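PDB 5AWV: putative hexose oxidase, which probably oxidises a sugar of teicoplanin-type glycopeptide antibiotics, using an FAD cofactor covalently attached to the protein at two residues. Local coordinates for residues Pro58-Leu63 against Val74-Arg79; Arg170-Gly173 against Asp177-Tyr180; Asn408-Ala413 against Pro418-Ile423. One frame throughout, in Å; residues are numbered along the deposited sequence.

Contact 1 of 3, residues Pro58-Leu63 against Val74-Arg79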
ATOM      1  N   PRO A  58     -20.878  -6.614   6.870  1.00 24.31           N
ATOM      2  CA  PRO A  58     -21.165  -7.474   5.757  1.00 24.99           C
ATOM      3  C   PRO A  58     -22.024  -8.698   6.144  1.00 25.97           C
ATOM      4  O   PRO A  58     -21.959  -9.163   7.283  1.00 25.14           O
ATOM      5  CB  PRO A  58     -19.762  -7.927   5.287  1.00 24.24           C
ATOM      6  CG  PRO A  58     -18.898  -7.712   6.465  1.00 25.18           C
ATOM      7  CD  PRO A  58     -19.437  -6.585   7.219  1.00 23.52           C
ATOM      8  N   ASP A  59     -22.732  -9.241   5.163  1.00 25.72           N
ATOM      9  CA  ASP A  59     -23.443 -10.520   5.345  1.00 25.51           C
ATOM     10  C   ASP A  59     -22.482 -11.640   5.720  1.00 28.06           C
ATOM     11  O   ASP A  59     -22.781 -12.477   6.583  1.00 21.28           O
ATOM     12  CB  ASP A  59     -24.203 -10.911   4.073  1.00 25.05           C
ATOM     13  CG  ASP A  59     -25.355  -9.937   3.737  1.00 30.17           C
ATOM     14  OD1 ASP A  59     -25.794  -9.110   4.588  1.00 32.14           O
ATOM     15  OD2 ASP A  59     -25.817  -9.994   2.616  1.00 32.20           O
ATOM     16  N   TYR A  60     -21.331 -11.694   5.031  1.00 23.40           N
ATOM     17  CA  TYR A  60     -20.315 -12.635   5.444  1.00 22.17           C
ATOM     18  C   TYR A  60     -18.985 -12.119   5.002  1.00 21.70           C
ATOM     19  O   TYR A  60     -18.937 -11.231   4.123  1.00 21.38           O
ATOM     20  CB  TYR A  60     -20.536 -14.074   4.890  1.00 22.44           C
ATOM     21  CG  TYR A  60     -20.725 -14.264   3.421  1.00 24.42           C
ATOM     22  CD1 TYR A  60     -22.006 -14.104   2.803  1.00 26.10           C
ATOM     23  CD2 TYR A  60     -19.656 -14.674   2.606  1.00 22.67           C
ATOM     24  CE1 TYR A  60     -22.157 -14.301   1.421  1.00 22.77           C
ATOM     25  CE2 TYR A  60     -19.818 -14.828   1.278  1.00 24.58           C
ATOM     26  CZ  TYR A  60     -21.072 -14.647   0.670  1.00 24.30           C
ATOM     27  OH  TYR A  60     -21.132 -14.820  -0.737  1.00 24.99           O
ATOM     28  N   ILE A  61     -17.927 -12.683   5.572  1.00 21.15           N
ATOM     29  CA  ILE A  61     -16.565 -12.488   5.067  1.00 20.35           C
ATOM     30  C   ILE A  61     -16.021 -13.851   4.559  1.00 18.78           C
ATOM     31  O   ILE A  61     -16.026 -14.834   5.266  1.00 20.73           O
ATOM     32  CB  ILE A  61     -15.704 -11.860   6.196  1.00 23.58           C
ATOM     33  CG1 ILE A  61     -16.344 -10.557   6.616  1.00 24.76           C
ATOM     34  CG2 ILE A  61     -14.264 -11.606   5.745  1.00 23.69           C
ATOM     35  CD1 ILE A  61     -15.857  -9.917   7.882  1.00 24.11           C
ATOM     36  N   HIS A  62     -15.567 -13.892   3.322  1.00 18.33           N
ATOM     37  CA  HIS A  62     -15.131 -15.096   2.675  1.00 20.54           C
ATOM     38  C   HIS A  62     -13.618 -15.163   2.664  1.00 20.41           C
ATOM     39  O   HIS A  62     -12.917 -14.377   1.938  1.00 18.56           O
ATOM     40  CB  HIS A  62     -15.717 -15.061   1.261  1.00 24.04           C
ATOM     41  CG  HIS A  62     -16.069 -16.382   0.690  1.00 28.56           C
ATOM     42  ND1 HIS A  62     -16.947 -16.519  -0.367  1.00 30.32           N
ATOM     43  CD2 HIS A  62     -15.613 -17.626   0.969  1.00 34.16           C
ATOM     44  CE1 HIS A  62     -17.036 -17.795  -0.689  1.00 33.16           C
ATOM     45  NE2 HIS A  62     -16.228 -18.485   0.098  1.00 36.87           N
ATOM     46  N   LEU A  63     -13.104 -16.077   3.478  1.00 18.07           N
ATOM     47  CA  LEU A  63     -11.672 -16.389   3.477  1.00 20.89           C
ATOM     48  C   LEU A  63     -11.350 -17.347   2.395  1.00 23.11           C
ATOM     49  O   LEU A  63     -12.001 -18.405   2.290  1.00 21.99           O
ATOM     50  CB  LEU A  63     -11.280 -17.043   4.813  1.00 21.97           C
ATOM     51  CG  LEU A  63     -11.191 -16.086   5.972  1.00 21.15           C
ATOM     52  CD1 LEU A  63     -11.128 -16.823   7.316  1.00 23.44           C
ATOM     53  CD2 LEU A  63     -10.001 -15.116   5.876  1.00 21.89           C
ATOM     54  N   VAL A  74     -16.139 -14.869  -5.990  1.00 20.28           N
ATOM     55  CA  VAL A  74     -16.572 -13.807  -6.894  1.00 21.33           C
ATOM     56  C   VAL A  74     -17.911 -14.194  -7.575  1.00 26.27           C
ATOM     57  O   VAL A  74     -18.895 -13.463  -7.431  1.00 27.17           O
ATOM     58  CB  VAL A  74     -15.494 -13.518  -7.932  1.00 20.01           C
ATOM     59  CG1 VAL A  74     -16.026 -12.587  -8.999  1.00 20.91           C
ATOM     60  CG2 VAL A  74     -14.303 -12.765  -7.227  1.00 20.64           C
ATOM     61  N   GLU A  75     -17.943 -15.387  -8.180  1.00 25.35           N
ATOM     62  CA  GLU A  75     -19.165 -15.893  -8.877  1.00 32.62           C
ATOM     63  C   GLU A  75     -20.377 -15.936  -7.986  1.00 26.28           C
ATOM     64  O   GLU A  75     -21.478 -15.581  -8.387  1.00 30.59           O
ATOM     65  CB  GLU A  75     -18.928 -17.272  -9.504  1.00 36.52           C
ATOM     66  CG  GLU A  75     -19.428 -17.466 -10.962  1.00 49.52           C
ATOM     67  CD  GLU A  75     -18.419 -18.299 -11.802  1.00 52.36           C
ATOM     68  OE1 GLU A  75     -18.464 -18.302 -13.032  1.00 45.19           O
ATOM     69  OE2 GLU A  75     -17.491 -18.925 -11.256  1.00 64.02           O
ATOM     70  N   GLU A  76     -20.200 -16.381  -6.761  1.00 26.59           N
ATOM     71  CA  GLU A  76     -21.249 -16.303  -5.791  1.00 30.01           C
ATOM     72  C   GLU A  76     -21.862 -14.921  -5.530  1.00 30.11           C
ATOM     73  O   GLU A  76     -23.100 -14.794  -5.390  1.00 29.95           O
ATOM     74  CB  GLU A  76     -20.814 -16.949  -4.471  1.00 36.30           C
ATOM     75  CG  GLU A  76     -21.986 -17.012  -3.504  1.00 45.14           C
ATOM     76  CD  GLU A  76     -21.754 -17.881  -2.277  1.00 54.37           C
ATOM     77  OE1 GLU A  76     -22.549 -17.682  -1.331  1.00 73.50           O
ATOM     78  OE2 GLU A  76     -20.798 -18.718  -2.241  1.00 53.10           O
ATOM     79  N   THR A  77     -21.025 -13.879  -5.461  1.00 24.14           N
ATOM     80  CA  THR A  77     -21.538 -12.554  -5.264  1.00 23.00           C
ATOM     81  C   THR A  77     -22.235 -12.109  -6.578  1.00 22.83           C
ATOM     82  O   THR A  77     -23.124 -11.334  -6.522  1.00 26.99           O
ATOM     83  CB  THR A  77     -20.417 -11.539  -4.904  1.00 21.01           C
ATOM     84  OG1 THR A  77     -19.494 -11.442  -6.005  1.00 19.85           O
ATOM     85  CG2 THR A  77     -19.645 -11.994  -3.641  1.00 21.37           C
ATOM     86  N   VAL A  78     -21.749 -12.531  -7.729  1.00 24.49           N
ATOM     87  CA  VAL A  78     -22.425 -12.121  -8.981  1.00 27.22           C
ATOM     88  C   VAL A  78     -23.835 -12.742  -9.040  1.00 29.07           C
ATOM     89  O   VAL A  78     -24.818 -12.068  -9.322  1.00 26.91           O
ATOM     90  CB  VAL A  78     -21.677 -12.560 -10.197  1.00 27.68           C
ATOM     91  CG1 VAL A  78     -22.383 -12.023 -11.468  1.00 30.58           C
ATOM     92  CG2 VAL A  78     -20.293 -12.001 -10.197  1.00 27.58           C
ATOM     93  N   ARG A  79     -23.909 -14.000  -8.663  1.00 32.04           N
ATOM     94  CA  ARG A  79     -25.130 -14.795  -8.722  1.00 38.45           C
ATOM     95  C   ARG A  79     -26.165 -14.274  -7.692  1.00 37.93           C
ATOM     96  O   ARG A  79     -27.327 -14.121  -8.046  1.00 37.97           O
ATOM     97  CB  ARG A  79     -24.780 -16.313  -8.660  1.00 42.92           C
ATOM     98  CG  ARG A  79     -25.902 -17.279  -8.333  1.00 56.03           C
ATOM     99  CD  ARG A  79     -26.188 -17.448  -6.827  1.00 63.48           C
ATOM    100  NE  ARG A  79     -25.996 -18.815  -6.291  1.00 65.57           N
ATOM    101  CZ  ARG A  79     -26.416 -19.254  -5.093  1.00 66.93           C
ATOM    102  NH1 ARG A  79     -27.057 -18.461  -4.232  1.00 68.15           N
ATOM    103  NH2 ARG A  79     -26.181 -20.517  -4.738  1.00 73.86           N
TER
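Strand 60-63, carrying Y60 and H62, lies against segment 74-79 of helix 67-80, carrying E76 and T77, with the two axes 11.4 Å apart at their closest and their N-to-C directions at 151°, roughly antiparallel. At that spacing only side chains bridge the gap, and H62 and V74 are the nearest pair of backbones, their CA atoms 9.8 Å apart. The helix belongs to a beta-alpha-beta crossover of the FAD-binding domain: strand 60-63 leads into helix 67-80 and then into the parallel strand 84-87, with strand 104-107 between the two in the sheet. Y60 sends its phenol across to the helix, CG held between the backbone N and the carbonyl carbon (chi1 53°). E76 answers with an extended chain that puts its carboxylate beside the phenol end, E76 OE1 3.2 Å from Y60 OH. The other oxygen, E76 OE2, approaches H62 CE1 to 4.2 Å, with the carboxylate plane steeply inclined to the imidazole. T77 adds its methyl, CG2 lying 4.3 Å from Y60 OH, while its OG1 donates to V74 O and is also hydrogen-bonded to H514 NE2. A salt bridge from E76 OE1 to K34 ties the helix to strand 33-35, next to 60-63 in the sheet. The carboxylate and the Y60 ring share this lysine, cation-pi on the ring, and its charge probably favours an ionised E76.

Contact 2 of 3, residues Arg170-Gly173 against Asp177-Tyr180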
ATOM      1  N   ARG A 170      13.561   6.712  -5.015  1.00 12.54           N
ATOM      2  CA  ARG A 170      14.481   7.573  -5.737  1.00 12.45           C
ATOM      3  C   ARG A 170      15.636   6.802  -6.383  1.00 12.94           C
ATOM      4  O   ARG A 170      16.109   7.186  -7.459  1.00 12.56           O
ATOM      5  CB  ARG A 170      14.985   8.746  -4.869  1.00 13.22           C
ATOM      6  CG  ARG A 170      13.890   9.807  -4.645  1.00 13.32           C
ATOM      7  CD  ARG A 170      14.218  10.698  -3.441  1.00 13.89           C
ATOM      8  NE  ARG A 170      15.516  11.382  -3.565  1.00 13.30           N
ATOM      9  CZ  ARG A 170      15.727  12.532  -4.201  1.00 13.09           C
ATOM     10  NH1 ARG A 170      14.715  13.169  -4.788  1.00 14.32           N
ATOM     11  NH2 ARG A 170      16.931  13.118  -4.140  1.00 13.62           N
ATOM     12  N   GLN A 171      16.014   5.690  -5.755  1.00 12.41           N
ATOM     13  CA  GLN A 171      17.107   4.858  -6.243  1.00 15.75           C
ATOM     14  C   GLN A 171      16.573   3.847  -7.223  1.00 15.61           C
ATOM     15  O   GLN A 171      17.222   3.555  -8.183  1.00 14.37           O
ATOM     16  CB  GLN A 171      17.795   4.179  -5.042  1.00 18.60           C
ATOM     17  CG  GLN A 171      19.039   3.379  -5.368  1.00 22.18           C
ATOM     18  CD  GLN A 171      19.883   3.018  -4.106  1.00 31.84           C
ATOM     19  OE1 GLN A 171      19.450   3.163  -2.936  1.00 37.76           O
ATOM     20  NE2 GLN A 171      21.048   2.529  -4.340  1.00 41.60           N
ATOM     21  N   PHE A 172      15.358   3.314  -6.980  1.00 13.35           N
ATOM     22  CA  PHE A 172      14.889   2.172  -7.764  1.00 15.01           C
ATOM     23  C   PHE A 172      13.580   2.315  -8.541  1.00 15.16           C
ATOM     24  O   PHE A 172      13.238   1.377  -9.295  1.00 17.07           O
ATOM     25  CB  PHE A 172      14.787   0.951  -6.884  1.00 15.76           C
ATOM     26  CG  PHE A 172      16.117   0.425  -6.406  1.00 16.30           C
ATOM     27  CD1 PHE A 172      17.109   0.041  -7.320  1.00 18.68           C
ATOM     28  CD2 PHE A 172      16.382   0.315  -5.084  1.00 16.22           C
ATOM     29  CE1 PHE A 172      18.360  -0.474  -6.857  1.00 18.85           C
ATOM     30  CE2 PHE A 172      17.627  -0.162  -4.609  1.00 17.08           C
ATOM     31  CZ  PHE A 172      18.623  -0.565  -5.530  1.00 16.61           C
ATOM     32  N   GLY A 173      12.834   3.409  -8.376  1.00 12.37           N
ATOM     33  CA  GLY A 173      11.505   3.565  -8.920  1.00 11.30           C
ATOM     34  C   GLY A 173      10.359   3.082  -8.050  1.00 11.47           C
ATOM     35  O   GLY A 173      10.516   2.772  -6.838  1.00 11.51           O
ATOM     36  N   ASP A 177       7.348  -0.527 -11.401  1.00 13.01           N
ATOM     37  CA  ASP A 177       8.375  -0.607 -12.410  1.00 13.40           C
ATOM     38  C   ASP A 177       9.032  -2.010 -12.388  1.00 14.52           C
ATOM     39  O   ASP A 177       9.819  -2.365 -13.303  1.00 14.91           O
ATOM     40  CB  ASP A 177       9.387   0.570 -12.201  1.00 13.60           C
ATOM     41  CG  ASP A 177       8.696   1.965 -12.367  1.00 14.97           C
ATOM     42  OD1 ASP A 177       7.718   2.005 -13.206  1.00 16.05           O
ATOM     43  OD2 ASP A 177       9.098   2.958 -11.663  1.00 15.54           O
ATOM     44  N   TYR A 178       8.677  -2.811 -11.379  1.00 14.51           N
ATOM     45  CA  TYR A 178       9.061  -4.226 -11.263  1.00 14.46           C
ATOM     46  C   TYR A 178       7.888  -5.201 -11.497  1.00 14.44           C
ATOM     47  O   TYR A 178       8.069  -6.401 -11.320  1.00 14.50           O
ATOM     48  CB  TYR A 178       9.765  -4.511  -9.927  1.00 14.11           C
ATOM     49  CG  TYR A 178      10.957  -3.595  -9.792  1.00 14.38           C
ATOM     50  CD1 TYR A 178      12.189  -3.928 -10.351  1.00 14.04           C
ATOM     51  CD2 TYR A 178      10.798  -2.323  -9.304  1.00 13.51           C
ATOM     52  CE1 TYR A 178      13.228  -3.043 -10.314  1.00 14.23           C
ATOM     53  CE2 TYR A 178      11.861  -1.419  -9.263  1.00 14.05           C
ATOM     54  CZ  TYR A 178      13.057  -1.750  -9.816  1.00 14.83           C
ATOM     55  OH  TYR A 178      14.169  -0.897  -9.825  1.00 16.18           O
ATOM     56  N   LEU A 179       6.716  -4.718 -11.867  1.00 13.88           N
ATOM     57  CA  LEU A 179       5.543  -5.590 -12.035  1.00 15.65           C
ATOM     58  C   LEU A 179       5.616  -6.296 -13.381  1.00 16.15           C
ATOM     59  O   LEU A 179       5.436  -5.690 -14.449  1.00 13.63           O
ATOM     60  CB  LEU A 179       4.257  -4.865 -11.856  1.00 14.93           C
ATOM     61  CG  LEU A 179       3.003  -5.775 -12.011  1.00 16.63           C
ATOM     62  CD1 LEU A 179       2.846  -6.856 -10.959  1.00 15.42           C
ATOM     63  CD2 LEU A 179       1.778  -4.946 -12.072  1.00 18.15           C
ATOM     64  N   TYR A 180       5.895  -7.585 -13.332  1.00 17.97           N
ATOM     65  CA  TYR A 180       6.086  -8.369 -14.591  1.00 18.39           C
ATOM     66  C   TYR A 180       4.755  -8.918 -15.024  1.00 17.58           C
ATOM     67  O   TYR A 180       4.435  -8.908 -16.224  1.00 18.12           O
ATOM     68  CB  TYR A 180       7.154  -9.488 -14.391  1.00 20.33           C
ATOM     69  CG  TYR A 180       7.223 -10.419 -15.546  1.00 21.65           C
ATOM     70  CD1 TYR A 180       7.781  -9.988 -16.742  1.00 25.16           C
ATOM     71  CD2 TYR A 180       6.672 -11.733 -15.476  1.00 22.51           C
ATOM     72  CE1 TYR A 180       7.810 -10.846 -17.878  1.00 27.58           C
ATOM     73  CE2 TYR A 180       6.735 -12.584 -16.581  1.00 26.04           C
ATOM     74  CZ  TYR A 180       7.291 -12.111 -17.780  1.00 26.94           C
ATOM     75  OH  TYR A 180       7.390 -12.874 -18.898  1.00 27.62           O
TER
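F172 and Y178 are joined by one hydrogen bond from side chain to backbone: Y178 OH donates to F172 O at 2.5 Å. The hydroxyl reaches the carbonyl in its plane, on a lone pair, at a C=O...O angle of 135°. Seen from the tyrosine, the acceptor lies at the ring edge and near the ring plane, with Y178 CE2 only 3.1 Å from F172 O. The chi1 of -56° sets the Y178 ring beside its own backbone N and leaves the phenol pointing back to the end of the helix. Apolar packing accompanies the bond. F172 CB is 4.3 Å from Y178 CZ, whereas the phenyl ring extends past the phenol, with Q171 CG over the centre of one face; P244 from a nearby loop touches both aromatic residues. The segments form the turn that ends helix 169-172 and, through a short 3-10 segment, enters strand 179-187 of the five-stranded antiparallel sheet in the FAD-binding domain. G173 makes the exit, leaving the helix with phi 89°; at its backbone angles a CB would be jammed against the preceding carbonyl O, and it would also clash with D177 OD2, so the position calls for glycine. D177 adds a further polar group: its OD2 comes within 3.7 Å of G173 CA and accepts a hydrogen bond from S174 N. Its OD1 is directed elsewhere, to a salt bridge with R420.

Contact 3 of 3, residues Asn408-Ala413 against Pro418-Ile423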
ATOM      1  N   ASN A 408      11.462   8.854 -12.303  1.00 13.97           N
ATOM      2  CA  ASN A 408      11.199   9.749 -13.397  1.00 13.91           C
ATOM      3  C   ASN A 408      11.940   9.397 -14.665  1.00 14.90           C
ATOM      4  O   ASN A 408      11.903  10.154 -15.593  1.00 16.52           O
ATOM      5  CB  ASN A 408      11.519  11.182 -13.025  1.00 14.62           C
ATOM      6  CG  ASN A 408      10.665  11.690 -11.819  1.00 13.46           C
ATOM      7  OD1 ASN A 408       9.776  11.050 -11.406  1.00 15.65           O
ATOM      8  ND2 ASN A 408      10.972  12.837 -11.295  1.00 13.11           N
ATOM      9  N   THR A 409      12.475   8.199 -14.746  1.00 18.22           N
ATOM     10  CA  THR A 409      12.995   7.679 -16.049  1.00 19.19           C
ATOM     11  C   THR A 409      11.849   7.107 -16.926  1.00 19.71           C
ATOM     12  O   THR A 409      12.041   6.814 -18.091  1.00 21.42           O
ATOM     13  CB  THR A 409      14.021   6.603 -15.795  1.00 16.49           C
ATOM     14  OG1 THR A 409      13.417   5.526 -15.054  1.00 17.20           O
ATOM     15  CG2 THR A 409      15.252   7.117 -15.049  1.00 18.40           C
ATOM     16  N   VAL A 410      10.698   6.833 -16.344  1.00 15.72           N
ATOM     17  CA  VAL A 410       9.609   6.138 -17.011  1.00 18.05           C
ATOM     18  C   VAL A 410       8.678   7.133 -17.712  1.00 18.29           C
ATOM     19  O   VAL A 410       8.366   8.179 -17.182  1.00 14.75           O
ATOM     20  CB  VAL A 410       8.831   5.276 -15.992  1.00 16.61           C
ATOM     21  CG1 VAL A 410       7.642   4.566 -16.614  1.00 16.91           C
ATOM     22  CG2 VAL A 410       9.780   4.192 -15.411  1.00 16.78           C
ATOM     23  N   ASP A 411       8.223   6.825 -18.912  1.00 16.55           N
ATOM     24  CA  ASP A 411       7.304   7.662 -19.618  1.00 16.09           C
ATOM     25  C   ASP A 411       5.948   7.666 -18.881  1.00 16.05           C
ATOM     26  O   ASP A 411       5.509   6.626 -18.415  1.00 16.23           O
ATOM     27  CB  ASP A 411       7.079   7.066 -20.990  1.00 17.50           C
ATOM     28  CG  ASP A 411       6.183   7.917 -21.835  1.00 21.81           C
ATOM     29  OD1 ASP A 411       4.963   7.751 -21.771  1.00 23.06           O
ATOM     30  OD2 ASP A 411       6.726   8.829 -22.525  1.00 27.60           O
ATOM     31  N   PRO A 412       5.265   8.788 -18.793  1.00 15.42           N
ATOM     32  CA  PRO A 412       3.990   8.881 -18.131  1.00 15.23           C
ATOM     33  C   PRO A 412       2.916   7.892 -18.552  1.00 15.93           C
ATOM     34  O   PRO A 412       2.068   7.575 -17.742  1.00 15.22           O
ATOM     35  CB  PRO A 412       3.523  10.303 -18.428  1.00 17.28           C
ATOM     36  CG  PRO A 412       4.619  10.992 -19.059  1.00 18.49           C
ATOM     37  CD  PRO A 412       5.770  10.105 -19.252  1.00 17.80           C
ATOM     38  N   ALA A 413       2.938   7.410 -19.816  1.00 14.80           N
ATOM     39  CA  ALA A 413       1.965   6.435 -20.320  1.00 14.74           C
ATOM     40  C   ALA A 413       2.413   4.966 -20.232  1.00 13.99           C
ATOM     41  O   ALA A 413       1.582   4.082 -20.485  1.00 15.69           O
ATOM     42  CB  ALA A 413       1.631   6.757 -21.809  1.00 18.18           C
ATOM     43  N   PRO A 418       0.741   8.468 -13.957  1.00 14.34           N
ATOM     44  CA  PRO A 418       1.101   9.508 -14.958  1.00 15.11           C
ATOM     45  C   PRO A 418       2.193  10.498 -14.461  1.00 14.96           C
ATOM     46  O   PRO A 418       2.750  11.210 -15.248  1.00 15.65           O
ATOM     47  CB  PRO A 418      -0.190  10.223 -15.187  1.00 14.42           C
ATOM     48  CG  PRO A 418      -0.902  10.128 -13.855  1.00 14.34           C
ATOM     49  CD  PRO A 418      -0.549   8.800 -13.304  1.00 14.01           C
ATOM     50  N   GLN A 419       2.410  10.572 -13.150  1.00 13.14           N
ATOM     51  CA  GLN A 419       3.308  11.579 -12.571  1.00 12.54           C
ATOM     52  C   GLN A 419       4.710  11.065 -12.554  1.00 12.63           C
ATOM     53  O   GLN A 419       5.100  10.345 -11.647  1.00 13.10           O
ATOM     54  CB  GLN A 419       2.865  11.978 -11.140  1.00 13.27           C
ATOM     55  CG  GLN A 419       1.518  12.634 -11.128  1.00 12.37           C
ATOM     56  CD  GLN A 419       0.349  11.668 -10.890  1.00 14.06           C
ATOM     57  OE1 GLN A 419       0.516  10.454 -10.815  1.00 15.28           O
ATOM     58  NE2 GLN A 419      -0.825  12.219 -10.677  1.00 14.38           N
ATOM     59  N   ARG A 420       5.453  11.422 -13.593  1.00 13.15           N
ATOM     60  CA  ARG A 420       6.787  10.931 -13.817  1.00 12.98           C
ATOM     61  C   ARG A 420       7.794  12.065 -13.943  1.00 13.80           C
ATOM     62  O   ARG A 420       8.900  11.907 -14.472  1.00 14.29           O
ATOM     63  CB  ARG A 420       6.812   9.975 -15.027  1.00 11.80           C
ATOM     64  CG  ARG A 420       6.076   8.679 -14.793  1.00 12.40           C
ATOM     65  CD  ARG A 420       6.714   7.808 -13.717  1.00 11.88           C
ATOM     66  NE  ARG A 420       6.102   6.474 -13.678  1.00 12.43           N
ATOM     67  CZ  ARG A 420       6.627   5.384 -13.142  1.00 13.00           C
ATOM     68  NH1 ARG A 420       7.809   5.414 -12.567  1.00 11.53           N
ATOM     69  NH2 ARG A 420       5.939   4.211 -13.199  1.00 13.93           N
ATOM     70  N   ASP A 421       7.460  13.206 -13.371  1.00 14.81           N
ATOM     71  CA  ASP A 421       8.491  14.252 -13.156  1.00 15.94           C
ATOM     72  C   ASP A 421       8.321  15.009 -11.867  1.00 17.76           C
ATOM     73  O   ASP A 421       8.869  16.099 -11.734  1.00 18.69           O
ATOM     74  CB  ASP A 421       8.652  15.205 -14.353  1.00 19.42           C
ATOM     75  CG  ASP A 421       7.633  16.244 -14.392  1.00 23.55           C
ATOM     76  OD1 ASP A 421       6.544  16.073 -13.815  1.00 27.31           O
ATOM     77  OD2 ASP A 421       7.919  17.291 -14.977  1.00 28.86           O
ATOM     78  N   ALA A 422       7.637  14.403 -10.890  1.00 16.13           N
ATOM     79  CA  ALA A 422       7.460  15.000  -9.592  1.00 14.66           C
ATOM     80  C   ALA A 422       8.726  14.879  -8.750  1.00 15.28           C
ATOM     81  O   ALA A 422       9.593  14.032  -8.986  1.00 15.88           O
ATOM     82  CB  ALA A 422       6.267  14.337  -8.877  1.00 13.84           C
ATOM     83  N   ILE A 423       8.836  15.775  -7.769  1.00 14.12           N
ATOM     84  CA  ILE A 423       9.962  15.802  -6.823  1.00 13.96           C
ATOM     85  C   ILE A 423       9.499  15.458  -5.393  1.00 13.25           C
ATOM     86  O   ILE A 423      10.310  14.992  -4.579  1.00 14.03           O
ATOM     87  CB  ILE A 423      10.654  17.185  -6.847  1.00 14.81           C
ATOM     88  CG1 ILE A 423       9.737  18.352  -6.355  1.00 14.76           C
ATOM     89  CG2 ILE A 423      11.127  17.499  -8.228  1.00 18.42           C
ATOM     90  CD1 ILE A 423      10.455  19.738  -6.189  1.00 14.29           C
TER
HETATM   91  O   HOH W   1       7.237  11.678 -10.426  1.00 15.58           O
HETATM   92  O   HOH W   2       4.164   5.970 -16.028  1.00 14.27           O
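R420 turns back on V410 as its chain bends at chi2 (-65°), while N408, with CG beside its own backbone N (chi1 -61°), swings its amide toward A422. The R420 guanidinium thereby lies with one face against the isopropyl group of V410, whose CB sits 3.5 Å above the plane, nearer the rim than the centre. The aliphatic root of the arginine is also close, R420 CB being 3.2 Å from V410 O. At the other end N408 ND2 donates an almost straight bond (173°) to A422 O at 2.9 Å; the acceptor lies in the amide plane of N408, while the donor is tilted from the A422 carbonyl plane. A water fixes the amide's other side: it donates to N408 OD1 and Q419 O and accepts from A422 N, so one asparagine ties two points of the opposing chain. P412 packs at the far end, its CB 3.4 Å from P418 O. R420 NH1 also donates to V407 O, and NH2 forms a salt bridge with D177 and a hydrogen bond with T415 OG1. Both segments belong to the irregular connection between antiparallel neighbours 395-402 and 424-432; A422 touches Y370 of strand 363-371, and I423 rests on helix 264-280.

Overall arrangement
Contacts 2 and 3 form one continuous region, their centres about 12 Å apart, whereas contact 1 stands off, its centre about 34 Å from that of contact 2 and about 38 Å from that of contact 3. The joint is a salt bridge, D177 OD1 to R420 NH2 at 2.8 Å, with V410 packing on the same carboxylate oxygen. It links the FAD-binding domain to the long connection in the seven-stranded sheet. None of the three touches the flavin in its pocket: T77, G173 and R420 lie about 12, 11 and 12 Å from the cofactor. Contacts 2 and 3 approach its shell near Y165, contact 3 also near Y470, and contact 1 near V86.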